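Local coordinates for nicastrin (Dictyostelium purpureum, PDB 4R12), which probably serves as an essential, putatively substrate-recruiting subunit of gamma-secretase, the intramembrane protease complex that cleaves proteins such as Notch receptors, at residues K212-V217 with E262-F267; L216-F221 with S320-L325; T241-S246 with D429-L434; L344-T349 with P396-T401. One frame throughout, in Å; residues are numbered along the deposited sequence.

Interaction 1: K212-V217 with E262-F267; sequences KEIILV and EVVFAF
Ile215 N reaches Glu262 O at 2.7 Å in a nearly straight bond (174° at the hydrogen), the shortest rung of a parallel ladder. From one rung to the next the donor strand alternates: Glu262 N gives to Glu213 O, Val264 N to Ile215 O, Val217 N to Val264 O, and Ala266 N to Val217 O at 2.9 Å. Ile214, Leu216 and Val264 lie on one face. There Ile214 CG2 meets Val264 CG2 at 3.7 Å, while Leu216 CD1 reaches over to Val264 CG1 at 3.8 Å and to Ala266 CB at 4.0 Å. On the opposite face, with Ile215 and Val263, Val217 CB comes to within 4.1 Å of Phe265 CD1, approaching the ring obliquely; Val263 CG1, from the same strand as the ring, lies above one face, displaced toward the rim. Ahead of these rungs the Lys212 side chain crosses that of Glu262 at about a right angle, with CB 3.9 Å from Glu262 CG. A bend in Glu262 (chi2 -78°) turns its carboxylate aside to Ser205 OG and Asp209 N, whereas Lys212 NZ bonds to Trp259 O. Lys212 and Glu262 therefore touch through their carbon chains, and any charge attraction is probably longer-range; cohesion here comes from backbone bonds and apolar branches.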
loop_
_atom_site.group_PDB
_atom_site.type_symbol
_atom_site.label_atom_id
_atom_site.label_comp_id
_atom_site.label_asym_id
_atom_site.label_seq_id
_atom_site.Cartn_x
_atom_site.Cartn_y
_atom_site.Cartn_z
ATOM N N LYS A 212 -13.659 -8.756 -27.688
ATOM C CA LYS A 212 -14.387 -9.143 -26.490
ATOM C C LYS A 212 -14.469 -7.980 -25.508
ATOM O O LYS A 212 -13.621 -7.093 -25.511
ATOM C CB LYS A 212 -13.726 -10.358 -25.810
ATOM C CG LYS A 212 -13.979 -11.719 -26.484
ATOM C CD LYS A 212 -13.453 -12.852 -25.602
ATOM C CE LYS A 212 -13.560 -14.221 -26.270
ATOM N NZ LYS A 212 -13.156 -15.310 -25.325
ATOM N N GLU A 213 -15.495 -7.990 -24.666
ATOM C CA GLU A 213 -15.574 -7.043 -23.563
ATOM C C GLU A 213 -14.612 -7.452 -22.453
ATOM O O GLU A 213 -14.275 -8.622 -22.323
ATOM C CB GLU A 213 -17.008 -6.962 -23.034
ATOM C CG GLU A 213 -17.998 -6.398 -24.052
ATOM C CD GLU A 213 -19.396 -6.266 -23.485
ATOM O OE1 GLU A 213 -19.672 -6.886 -22.438
ATOM O OE2 GLU A 213 -20.217 -5.536 -24.081
ATOM N N ILE A 214 -14.160 -6.485 -21.667
ATOM C CA ILE A 214 -13.223 -6.756 -20.579
ATOM C C ILE A 214 -13.885 -6.577 -19.221
ATOM O O ILE A 214 -14.519 -5.560 -18.965
ATOM C CB ILE A 214 -11.986 -5.834 -20.653
ATOM C CG1 ILE A 214 -11.173 -6.115 -21.919
ATOM C CG2 ILE A 214 -11.108 -6.007 -19.420
ATOM C CD1 ILE A 214 -10.080 -5.074 -22.193
ATOM N N ILE A 215 -13.758 -7.584 -18.367
ATOM C CA ILE A 215 -14.102 -7.460 -16.957
ATOM C C ILE A 215 -12.828 -7.047 -16.218
ATOM O O ILE A 215 -11.838 -7.763 -16.250
ATOM C CB ILE A 215 -14.633 -8.781 -16.360
ATOM C CG1 ILE A 215 -15.804 -9.331 -17.180
ATOM C CG2 ILE A 215 -15.003 -8.603 -14.884
ATOM C CD1 ILE A 215 -16.960 -8.395 -17.274
ATOM N N LEU A 216 -12.853 -5.886 -15.577
ATOM C CA LEU A 216 -11.700 -5.411 -14.834
ATOM C C LEU A 216 -11.898 -5.682 -13.344
ATOM O O LEU A 216 -12.844 -5.179 -12.730
ATOM C CB LEU A 216 -11.482 -3.921 -15.074
ATOM C CG LEU A 216 -10.307 -3.307 -14.315
ATOM C CD1 LEU A 216 -8.995 -3.995 -14.714
ATOM C CD2 LEU A 216 -10.249 -1.802 -14.572
ATOM N N VAL A 217 -11.010 -6.480 -12.774
ATOM C CA VAL A 217 -11.056 -6.780 -11.347
ATOM C C VAL A 217 -9.788 -6.206 -10.718
ATOM O O VAL A 217 -8.695 -6.581 -11.095
ATOM C CB VAL A 217 -11.147 -8.292 -11.092
ATOM C CG1 VAL A 217 -11.182 -8.581 -9.598
ATOM C CG2 VAL A 217 -12.366 -8.884 -11.804
ATOM N N GLU A 262 -13.156 -11.187 -21.647
ATOM C CA GLU A 262 -11.801 -11.183 -21.116
ATOM C C GLU A 262 -11.837 -10.728 -19.668
ATOM O O GLU A 262 -12.663 -9.888 -19.297
ATOM C CB GLU A 262 -10.898 -10.260 -21.939
ATOM C CG GLU A 262 -10.728 -10.675 -23.383
ATOM C CD GLU A 262 -9.748 -11.820 -23.569
ATOM O OE1 GLU A 262 -9.182 -12.322 -22.569
ATOM O OE2 GLU A 262 -9.536 -12.215 -24.730
ATOM N N VAL A 263 -10.962 -11.280 -18.840
ATOM C CA VAL A 263 -10.811 -10.763 -17.490
ATOM C C VAL A 263 -9.403 -10.213 -17.333
ATOM O O VAL A 263 -8.420 -10.891 -17.647
ATOM C CB VAL A 263 -11.087 -11.835 -16.408
ATOM C CG1 VAL A 263 -10.870 -11.248 -15.025
ATOM C CG2 VAL A 263 -12.521 -12.349 -16.529
ATOM N N VAL A 264 -9.321 -8.972 -16.868
ATOM C CA VAL A 264 -8.050 -8.335 -16.556
ATOM C C VAL A 264 -7.983 -8.052 -15.057
ATOM O O VAL A 264 -8.889 -7.449 -14.490
ATOM C CB VAL A 264 -7.857 -7.019 -17.345
ATOM C CG1 VAL A 264 -6.665 -6.235 -16.804
ATOM C CG2 VAL A 264 -7.671 -7.310 -18.822
ATOM N N PHE A 265 -6.911 -8.510 -14.421
ATOM C CA PHE A 265 -6.705 -8.256 -13.002
ATOM C C PHE A 265 -5.719 -7.118 -12.871
ATOM O O PHE A 265 -4.666 -7.137 -13.520
ATOM C CB PHE A 265 -6.180 -9.511 -12.286
ATOM C CG PHE A 265 -7.023 -10.740 -12.518
ATOM C CD1 PHE A 265 -8.135 -10.994 -11.724
ATOM C CD2 PHE A 265 -6.711 -11.628 -13.529
ATOM C CE1 PHE A 265 -8.915 -12.118 -11.934
ATOM C CE2 PHE A 265 -7.487 -12.761 -13.747
ATOM C CZ PHE A 265 -8.591 -12.999 -12.945
ATOM N N ALA A 266 -6.028 -6.121 -12.052
ATOM C CA ALA A 266 -5.084 -5.007 -11.898
ATOM C C ALA A 266 -4.767 -4.715 -10.436
ATOM O O ALA A 266 -5.669 -4.604 -9.597
ATOM C CB ALA A 266 -5.624 -3.729 -12.600
ATOM N N PHE A 267 -3.473 -4.595 -10.143
ATOM C CA PHE A 267 -2.988 -4.246 -8.816
ATOM C C PHE A 267 -2.366 -2.855 -8.882
ATOM O O PHE A 267 -1.230 -2.723 -9.350
ATOM C CB PHE A 267 -1.943 -5.268 -8.322
ATOM C CG PHE A 267 -2.498 -6.663 -8.106
ATOM C CD1 PHE A 267 -2.817 -7.483 -9.181
ATOM C CD2 PHE A 267 -2.691 -7.150 -6.821
ATOM C CE1 PHE A 267 -3.327 -8.761 -8.971
ATOM C CE2 PHE A 267 -3.198 -8.431 -6.605
ATOM C CZ PHE A 267 -3.505 -9.238 -7.672
#

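Interaction 2: L216-F221 with S320-L325; sequences LVMLPF and STIIEL
Leu216 to Met218 run parallel to Ile322 to Glu324, the strand axes 4.7 Å apart and inclined by 29°, with four backbone bonds from Leu216 N to Thr321 O through Leu325 N to Met218 O. Met218 does most to bind the side chains together. Its CG lies between the backbone N and the carbonyl carbon (chi1 71°), and the extended chain beyond carries the terminal methyl across to the second strand, where CE is 3.6 Å from Ile322 CG2 and 3.8 Å from Glu324 OE1. Glu324 is itself fully extended, its CG passing 3.7 Å from Met218 O, and its carboxylate is buried but well supplied: OE1 bonds to Ser385 OG, and OE2 to Ser384 N and Asn326 ND2. Pro220 crosses it at about a right angle, CD lying 3.8 Å from Glu324 OE2. The ladder ends at this proline, which has no N-H to offer. Leu325 O, buried here, has no polar partner in the model and is faced instead by carbon, with Leu219 CB and Pro220 CD each 3.5 Å away. Beside it Leu219 CD2 meets Leu325 CD1 at 4.1 Å. Strand 262-268 flanks 214-220 on its other edge; helix 385-389 packs on the face of Leu216, Met218 and Ile322, through Phe388, whereas helix 234-252 meets Val217 and Leu219 with Leu244.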
loop_
_atom_site.group_PDB
_atom_site.type_symbol
_atom_site.label_atom_id
_atom_site.label_comp_id
_atom_site.label_asym_id
_atom_site.label_seq_id
_atom_site.Cartn_x
_atom_site.Cartn_y
_atom_site.Cartn_z
ATOM N N LEU A 216 -12.853 -5.886 -15.577
ATOM C CA LEU A 216 -11.700 -5.411 -14.834
ATOM C C LEU A 216 -11.898 -5.682 -13.344
ATOM O O LEU A 216 -12.844 -5.179 -12.730
ATOM C CB LEU A 216 -11.482 -3.921 -15.074
ATOM C CG LEU A 216 -10.307 -3.307 -14.315
ATOM C CD1 LEU A 216 -8.995 -3.995 -14.714
ATOM C CD2 LEU A 216 -10.249 -1.802 -14.572
ATOM N N VAL A 217 -11.010 -6.480 -12.774
ATOM C CA VAL A 217 -11.056 -6.780 -11.347
ATOM C C VAL A 217 -9.788 -6.206 -10.718
ATOM O O VAL A 217 -8.695 -6.581 -11.095
ATOM C CB VAL A 217 -11.147 -8.292 -11.092
ATOM C CG1 VAL A 217 -11.182 -8.581 -9.598
ATOM C CG2 VAL A 217 -12.366 -8.884 -11.804
ATOM N N MET A 218 -9.934 -5.297 -9.766
ATOM C CA MET A 218 -8.793 -4.490 -9.354
ATOM C C MET A 218 -8.809 -4.152 -7.883
ATOM O O MET A 218 -9.833 -4.327 -7.204
ATOM C CB MET A 218 -8.766 -3.192 -10.148
ATOM C CG MET A 218 -9.879 -2.235 -9.745
ATOM S SD MET A 218 -10.091 -0.971 -11.016
ATOM C CE MET A 218 -11.003 0.270 -10.093
ATOM N N LEU A 219 -7.672 -3.651 -7.405
ATOM C CA LEU A 219 -7.536 -3.207 -6.029
ATOM C C LEU A 219 -6.311 -2.312 -5.914
ATOM O O LEU A 219 -5.402 -2.372 -6.757
ATOM C CB LEU A 219 -7.419 -4.394 -5.061
ATOM C CG LEU A 219 -6.330 -5.458 -5.256
ATOM C CD1 LEU A 219 -4.946 -4.989 -4.775
ATOM C CD2 LEU A 219 -6.741 -6.753 -4.532
ATOM N N PRO A 220 -6.284 -1.475 -4.872
ATOM C CA PRO A 220 -5.079 -0.715 -4.537
ATOM C C PRO A 220 -4.196 -1.548 -3.611
ATOM O O PRO A 220 -4.663 -1.920 -2.540
ATOM C CB PRO A 220 -5.642 0.522 -3.823
ATOM C CG PRO A 220 -6.888 0.005 -3.141
ATOM C CD PRO A 220 -7.441 -1.089 -4.038
ATOM N N PHE A 221 -2.970 -1.880 -4.001
ATOM C CA PHE A 221 -2.178 -2.729 -3.101
ATOM C C PHE A 221 -1.211 -1.949 -2.202
ATOM O O PHE A 221 -0.684 -2.514 -1.231
ATOM C CB PHE A 221 -1.417 -3.826 -3.877
ATOM C CG PHE A 221 -0.210 -3.350 -4.659
ATOM C CD1 PHE A 221 1.070 -3.366 -4.086
ATOM C CD2 PHE A 221 -0.332 -2.981 -5.993
ATOM C CE1 PHE A 221 2.182 -2.975 -4.817
ATOM C CE2 PHE A 221 0.773 -2.590 -6.728
ATOM C CZ PHE A 221 2.037 -2.590 -6.141
ATOM N N SER A 320 -16.140 -3.264 -19.582
ATOM C CA SER A 320 -17.599 -3.304 -19.521
ATOM C C SER A 320 -18.122 -3.555 -18.108
ATOM O O SER A 320 -19.331 -3.500 -17.880
ATOM C CB SER A 320 -18.133 -4.381 -20.466
ATOM O OG SER A 320 -17.787 -5.674 -19.990
ATOM N N THR A 321 -17.207 -3.832 -17.179
ATOM C CA THR A 321 -17.544 -4.077 -15.777
ATOM C C THR A 321 -16.313 -3.856 -14.918
ATOM O O THR A 321 -15.245 -4.340 -15.249
ATOM C CB THR A 321 -18.045 -5.517 -15.533
ATOM O OG1 THR A 321 -19.258 -5.747 -16.263
ATOM C CG2 THR A 321 -18.300 -5.747 -14.051
ATOM N N ILE A 322 -16.455 -3.123 -13.820
ATOM C CA ILE A 322 -15.334 -2.956 -12.905
ATOM C C ILE A 322 -15.700 -3.479 -11.527
ATOM O O ILE A 322 -16.697 -3.055 -10.943
ATOM C CB ILE A 322 -14.904 -1.478 -12.795
ATOM C CG1 ILE A 322 -14.362 -0.985 -14.142
ATOM C CG2 ILE A 322 -13.859 -1.316 -11.701
ATOM C CD1 ILE A 322 -14.025 0.503 -14.163
ATOM N N ILE A 323 -14.901 -4.408 -11.020
ATOM C CA ILE A 323 -15.022 -4.884 -9.653
ATOM C C ILE A 323 -13.778 -4.448 -8.854
ATOM O O ILE A 323 -12.650 -4.742 -9.253
ATOM C CB ILE A 323 -15.149 -6.427 -9.602
ATOM C CG1 ILE A 323 -16.199 -6.919 -10.607
ATOM C CG2 ILE A 323 -15.474 -6.907 -8.193
ATOM C CD1 ILE A 323 -17.609 -6.503 -10.250
ATOM N N GLU A 324 -13.983 -3.760 -7.735
ATOM C CA GLU A 324 -12.871 -3.346 -6.895
ATOM C C GLU A 324 -12.987 -3.930 -5.495
ATOM O O GLU A 324 -14.056 -3.913 -4.886
ATOM C CB GLU A 324 -12.779 -1.817 -6.793
ATOM C CG GLU A 324 -11.604 -1.339 -5.905
ATOM C CD GLU A 324 -11.484 0.171 -5.850
ATOM O OE1 GLU A 324 -12.278 0.854 -6.546
ATOM O OE2 GLU A 324 -10.608 0.681 -5.100
ATOM N N LEU A 325 -11.872 -4.450 -4.995
ATOM C CA LEU A 325 -11.778 -4.866 -3.606
ATOM C C LEU A 325 -11.179 -3.716 -2.795
ATOM O O LEU A 325 -10.123 -3.216 -3.136
ATOM C CB LEU A 325 -10.910 -6.120 -3.482
ATOM C CG LEU A 325 -11.320 -7.258 -4.413
ATOM C CD1 LEU A 325 -10.468 -8.472 -4.095
ATOM C CD2 LEU A 325 -12.813 -7.575 -4.267
#

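Interaction 3: T241-S246 with D429-L434; sequences TVTLLS and DIVYIL
Thr243 and Val431 mark the point where two helices come together, their CA atoms 5.8 Å apart; the short axes pass at 9.2 Å with a crossing angle of -47°. Contact across the interface is entirely van der Waals. The methyl of Thr243 is the chief probe: CG2 lies 3.7 Å from Ile430 CG2 and 3.8 Å from Leu434 CD1, the Thr243 side chain crossing those of Ile430 and Leu434 at about a right angle. Ile430 and Leu434, one turn apart, receive this methyl between them. The CA-CB bond of Val431 is directed at the other helix, and both of its methyls touch Ser246, CG2 reaching Ser246 CB at 3.9 Å and CG1 resting 3.8 Å from the backbone carbon Ser246 C.

No hydrogen bond crosses the interface; the hydroxyls of Ser246 and Thr243 bond back into their own helix. Ser246 OG, held anti to its own carbonyl carbon (chi1 -59°), turns back to Val242 O at 2.7 Å. That oxygen also accepts from Ser246 N, the two donors arriving from opposite faces of the carbonyl plane. Thr243 OG1 likewise bonds back to Phe239 O, and carbon is what meets the partner helix. Around the pair, helix 452-463 packs on Val242, Leu245 and Ser246, Ile370 of strand 370-374 touches Ile430 and Ile433, and Leu244 rests on Phe265 and Phe267 of strand 262-268.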
loop_
_atom_site.group_PDB
_atom_site.type_symbol
_atom_site.label_atom_id
_atom_site.label_comp_id
_atom_site.label_asym_id
_atom_site.label_seq_id
_atom_site.Cartn_x
_atom_site.Cartn_y
_atom_site.Cartn_z
ATOM N N THR A 241 -5.220 -7.919 -1.271
ATOM C CA THR A 241 -4.154 -8.363 -2.169
ATOM C C THR A 241 -3.978 -9.889 -2.129
ATOM O O THR A 241 -3.885 -10.541 -3.173
ATOM C CB THR A 241 -2.823 -7.679 -1.827
ATOM O OG1 THR A 241 -3.003 -6.257 -1.896
ATOM C CG2 THR A 241 -1.731 -8.114 -2.810
ATOM N N VAL A 242 -3.950 -10.456 -0.926
ATOM C CA VAL A 242 -3.878 -11.912 -0.768
ATOM C C VAL A 242 -5.082 -12.592 -1.407
ATOM O O VAL A 242 -4.967 -13.632 -2.099
ATOM C CB VAL A 242 -3.811 -12.296 0.726
ATOM C CG1 VAL A 242 -3.973 -13.797 0.911
ATOM C CG2 VAL A 242 -2.490 -11.832 1.325
ATOM N N THR A 243 -6.246 -12.007 -1.155
ATOM C CA THR A 243 -7.503 -12.515 -1.696
ATOM C C THR A 243 -7.454 -12.608 -3.210
ATOM O O THR A 243 -7.690 -13.678 -3.784
ATOM C CB THR A 243 -8.691 -11.612 -1.289
ATOM O OG1 THR A 243 -8.835 -11.610 0.138
ATOM C CG2 THR A 243 -9.993 -12.126 -1.928
ATOM N N LEU A 244 -7.142 -11.492 -3.868
ATOM C CA LEU A 244 -7.178 -11.477 -5.335
ATOM C C LEU A 244 -6.104 -12.375 -5.957
ATOM O O LEU A 244 -6.368 -13.069 -6.947
ATOM C CB LEU A 244 -7.040 -10.056 -5.865
ATOM C CG LEU A 244 -7.312 -9.947 -7.367
ATOM C CD1 LEU A 244 -8.682 -10.571 -7.705
ATOM C CD2 LEU A 244 -7.271 -8.476 -7.798
ATOM N N LEU A 245 -4.904 -12.395 -5.385
ATOM C CA LEU A 245 -3.905 -13.351 -5.868
ATOM C C LEU A 245 -4.388 -14.794 -5.679
ATOM O O LEU A 245 -4.139 -15.645 -6.541
ATOM C CB LEU A 245 -2.536 -13.152 -5.178
ATOM C CG LEU A 245 -1.806 -11.867 -5.599
ATOM C CD1 LEU A 245 -0.640 -11.567 -4.640
ATOM C CD2 LEU A 245 -1.278 -11.988 -7.038
ATOM N N SER A 246 -5.083 -15.068 -4.576
ATOM C CA SER A 246 -5.561 -16.426 -4.301
ATOM C C SER A 246 -6.746 -16.788 -5.217
ATOM O O SER A 246 -6.895 -17.941 -5.637
ATOM C CB SER A 246 -5.944 -16.578 -2.826
ATOM O OG SER A 246 -4.818 -16.301 -1.996
ATOM N N ASP A 429 -13.803 -18.375 2.288
ATOM C CA ASP A 429 -15.128 -18.023 1.776
ATOM C C ASP A 429 -15.070 -16.877 0.770
ATOM O O ASP A 429 -15.669 -16.965 -0.305
ATOM C CB ASP A 429 -16.072 -17.670 2.932
ATOM C CG ASP A 429 -16.728 -18.905 3.542
ATOM O OD1 ASP A 429 -16.620 -19.985 2.929
ATOM O OD2 ASP A 429 -17.362 -18.791 4.610
ATOM N N ILE A 430 -14.337 -15.808 1.098
ATOM C CA ILE A 430 -14.243 -14.678 0.189
ATOM C C ILE A 430 -13.542 -15.082 -1.122
ATOM O O ILE A 430 -14.005 -14.714 -2.215
ATOM C CB ILE A 430 -13.527 -13.482 0.879
ATOM C CG1 ILE A 430 -14.414 -12.959 2.023
ATOM C CG2 ILE A 430 -13.229 -12.362 -0.122
ATOM C CD1 ILE A 430 -13.752 -11.894 2.924
ATOM N N VAL A 431 -12.453 -15.859 -1.031
ATOM C CA VAL A 431 -11.784 -16.323 -2.246
ATOM C C VAL A 431 -12.722 -17.206 -3.081
ATOM O O VAL A 431 -12.831 -17.039 -4.307
ATOM C CB VAL A 431 -10.489 -17.100 -1.937
ATOM C CG1 VAL A 431 -9.866 -17.654 -3.225
ATOM C CG2 VAL A 431 -9.492 -16.187 -1.214
ATOM N N TYR A 432 -13.412 -18.125 -2.423
ATOM C CA TYR A 432 -14.356 -18.984 -3.136
ATOM C C TYR A 432 -15.463 -18.182 -3.808
ATOM O O TYR A 432 -15.762 -18.377 -5.001
ATOM C CB TYR A 432 -14.984 -20.022 -2.201
ATOM C CG TYR A 432 -16.024 -20.838 -2.942
ATOM C CD1 TYR A 432 -15.632 -21.801 -3.865
ATOM C CD2 TYR A 432 -17.393 -20.606 -2.767
ATOM C CE1 TYR A 432 -16.566 -22.550 -4.575
ATOM C CE2 TYR A 432 -18.338 -21.349 -3.481
ATOM C CZ TYR A 432 -17.914 -22.317 -4.388
ATOM O OH TYR A 432 -18.817 -23.062 -5.113
ATOM N N ILE A 433 -16.078 -17.280 -3.048
ATOM C CA ILE A 433 -17.188 -16.510 -3.584
ATOM C C ILE A 433 -16.717 -15.624 -4.739
ATOM O O ILE A 433 -17.358 -15.594 -5.787
ATOM C CB ILE A 433 -17.860 -15.668 -2.473
ATOM C CG1 ILE A 433 -18.527 -16.604 -1.463
ATOM C CG2 ILE A 433 -18.883 -14.702 -3.064
ATOM C CD1 ILE A 433 -18.859 -15.950 -0.127
ATOM N N LEU A 434 -15.592 -14.925 -4.573
ATOM C CA LEU A 434 -15.133 -14.037 -5.639
ATOM C C LEU A 434 -14.678 -14.815 -6.881
ATOM O O LEU A 434 -14.914 -14.376 -8.005
ATOM C CB LEU A 434 -14.004 -13.120 -5.148
ATOM C CG LEU A 434 -14.451 -12.035 -4.151
ATOM C CD1 LEU A 434 -13.240 -11.275 -3.602
ATOM C CD2 LEU A 434 -15.477 -11.043 -4.770
#

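Interaction 4: L344-T349 with P396-T401; sequences LHTAGT and PVVVIT
Leu344 CD2 fits against two residues of the facing strand, 3.7 Å from Ile400 CG1 and 3.9 Å from Val398 CG1. Leu344 and Ile400 lie side by side and point the same way, whereas Val398 is crossed obliquely; Leu358 of helix 352-362 touches both Leu344 and Ile400. On the other face, Ala347 CB approaches Val397 CB at 4.4 Å. Between these faces runs an antiparallel ladder. His345 and Val399 form a hydrogen-bonded pair, His345 N to Val399 O and Val399 N to His345 O both at 2.8 Å, and Ala347 pairs in the same way with Val397. At the polar edge the imidazole of His345 lies toward the C-terminal end of strand 397-401, with CG anti to the carbonyl carbon (chi1 -52°). Val399 O lies in the plane of the ring at its edge, 3.6 Å from His345 CD2. Beyond it His345 NE2 meets Thr401 OG1 at 3.0 Å, a bond in which either atom could be the donor. Both atoms have further partners in His403, NE2 its O and OG1 its N, so the ring is tied to the chain just after strand 397-401. Antiparallel here and parallel to 319-325 on its other edge, that strand belongs to a mixed sheet, consistent with the zinc-exopeptidase clan of the large lobe.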
loop_
_atom_site.group_PDB
_atom_site.type_symbol
_atom_site.label_atom_id
_atom_site.label_comp_id
_atom_site.label_asym_id
_atom_site.label_seq_id
_atom_site.Cartn_x
_atom_site.Cartn_y
_atom_site.Cartn_z
ATOM N N LEU A 344 -21.671 -3.566 -0.661
ATOM C CA LEU A 344 -21.523 -3.313 -2.084
ATOM C C LEU A 344 -21.825 -1.855 -2.388
ATOM O O LEU A 344 -22.965 -1.415 -2.248
ATOM C CB LEU A 344 -22.452 -4.235 -2.891
ATOM C CG LEU A 344 -22.156 -5.728 -2.708
ATOM C CD1 LEU A 344 -23.096 -6.560 -3.571
ATOM C CD2 LEU A 344 -20.689 -6.063 -3.023
ATOM N N HIS A 345 -20.799 -1.100 -2.773
ATOM C CA HIS A 345 -20.980 0.301 -3.134
ATOM C C HIS A 345 -20.925 0.404 -4.643
ATOM O O HIS A 345 -19.890 0.137 -5.243
ATOM C CB HIS A 345 -19.895 1.179 -2.483
ATOM C CG HIS A 345 -19.768 0.965 -1.006
ATOM N ND1 HIS A 345 -20.122 1.923 -0.084
ATOM C CD2 HIS A 345 -19.355 -0.111 -0.295
ATOM C CE1 HIS A 345 -19.921 1.453 1.136
ATOM N NE2 HIS A 345 -19.457 0.222 1.037
ATOM N N THR A 346 -22.034 0.801 -5.256
ATOM C CA THR A 346 -22.156 0.688 -6.701
ATOM C C THR A 346 -22.207 2.045 -7.389
ATOM O O THR A 346 -22.616 3.043 -6.794
ATOM C CB THR A 346 -23.424 -0.129 -7.094
ATOM O OG1 THR A 346 -24.592 0.495 -6.550
ATOM C CG2 THR A 346 -23.331 -1.544 -6.550
ATOM N N ALA A 347 -21.774 2.074 -8.645
ATOM C CA ALA A 347 -21.878 3.273 -9.464
ATOM C C ALA A 347 -21.922 2.867 -10.928
ATOM O O ALA A 347 -21.739 1.696 -11.260
ATOM C CB ALA A 347 -20.708 4.218 -9.188
ATOM N N GLY A 348 -22.179 3.823 -11.809
ATOM C CA GLY A 348 -22.359 3.500 -13.210
ATOM C C GLY A 348 -23.759 2.973 -13.484
ATOM O O GLY A 348 -24.698 3.280 -12.746
ATOM N N THR A 349 -23.901 2.190 -14.549
ATOM C CA THR A 349 -25.210 1.721 -14.993
ATOM C C THR A 349 -25.350 0.203 -14.929
ATOM O O THR A 349 -24.353 -0.529 -15.024
ATOM C CB THR A 349 -25.500 2.165 -16.441
ATOM O OG1 THR A 349 -24.378 1.828 -17.269
ATOM C CG2 THR A 349 -25.727 3.658 -16.505
ATOM N N PRO A 396 -21.160 -0.860 -15.249
ATOM C CA PRO A 396 -21.369 -1.156 -13.829
ATOM C C PRO A 396 -20.054 -1.193 -13.043
ATOM O O PRO A 396 -19.082 -1.836 -13.455
ATOM C CB PRO A 396 -22.046 -2.528 -13.856
ATOM C CG PRO A 396 -21.614 -3.135 -15.151
ATOM C CD PRO A 396 -21.519 -2.000 -16.112
ATOM N N VAL A 397 -20.047 -0.488 -11.920
ATOM C CA VAL A 397 -18.907 -0.447 -11.026
ATOM C C VAL A 397 -19.357 -0.914 -9.652
ATOM O O VAL A 397 -20.344 -0.415 -9.113
ATOM C CB VAL A 397 -18.315 0.965 -10.932
ATOM C CG1 VAL A 397 -17.220 1.014 -9.870
ATOM C CG2 VAL A 397 -17.780 1.423 -12.294
ATOM N N VAL A 398 -18.659 -1.906 -9.113
ATOM C CA VAL A 398 -18.971 -2.438 -7.799
ATOM C C VAL A 398 -17.726 -2.391 -6.939
ATOM O O VAL A 398 -16.734 -3.066 -7.230
ATOM C CB VAL A 398 -19.484 -3.883 -7.861
ATOM C CG1 VAL A 398 -19.806 -4.379 -6.455
ATOM C CG2 VAL A 398 -20.722 -3.989 -8.780
ATOM N N VAL A 399 -17.779 -1.569 -5.901
ATOM C CA VAL A 399 -16.712 -1.514 -4.921
ATOM C C VAL A 399 -17.144 -2.350 -3.717
ATOM O O VAL A 399 -18.165 -2.080 -3.095
ATOM C CB VAL A 399 -16.398 -0.064 -4.505
ATOM C CG1 VAL A 399 -15.242 -0.018 -3.524
ATOM C CG2 VAL A 399 -16.084 0.782 -5.744
ATOM N N ILE A 400 -16.372 -3.382 -3.411
ATOM C CA ILE A 400 -16.681 -4.265 -2.295
ATOM C C ILE A 400 -15.853 -3.886 -1.062
ATOM O O ILE A 400 -14.632 -3.875 -1.130
ATOM C CB ILE A 400 -16.404 -5.744 -2.665
ATOM C CG1 ILE A 400 -17.144 -6.128 -3.955
ATOM C CG2 ILE A 400 -16.766 -6.660 -1.509
ATOM C CD1 ILE A 400 -16.968 -7.616 -4.364
ATOM N N THR A 401 -16.520 -3.580 0.051
ATOM C CA THR A 401 -15.837 -3.190 1.285
ATOM C C THR A 401 -16.439 -3.896 2.486
ATOM O O THR A 401 -17.446 -4.600 2.365
ATOM C CB THR A 401 -15.931 -1.647 1.556
ATOM O OG1 THR A 401 -17.192 -1.346 2.174
ATOM C CG2 THR A 401 -15.792 -0.833 0.274
#

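How the interactions relate
Interactions 1, 2 and 4 are steps across one mixed sheet in the large lobe, in the strand order 262-268, 214-220, 319-325, 397-401, 339-347. Interactions 1 and 2 share Leu216 and Val217, with centres about 8 Å apart; interaction 2 joins interaction 4, their centres about 10 Å apart, through Glu324 O and N, which pair with Ile400 N and Val398 O. Interaction 3 lies against one face of this sheet, its centre about 13 Å from that of interaction 2. Its helix 234-252 connects strands 214-220 and 262-268 in the chain, and helix 427-441 follows strand 397-401, with Leu434 touching Ile400. Interaction 4 is thus nested within the loop that interaction 3 closes, and distant sequence is gathered into a single alpha/beta core.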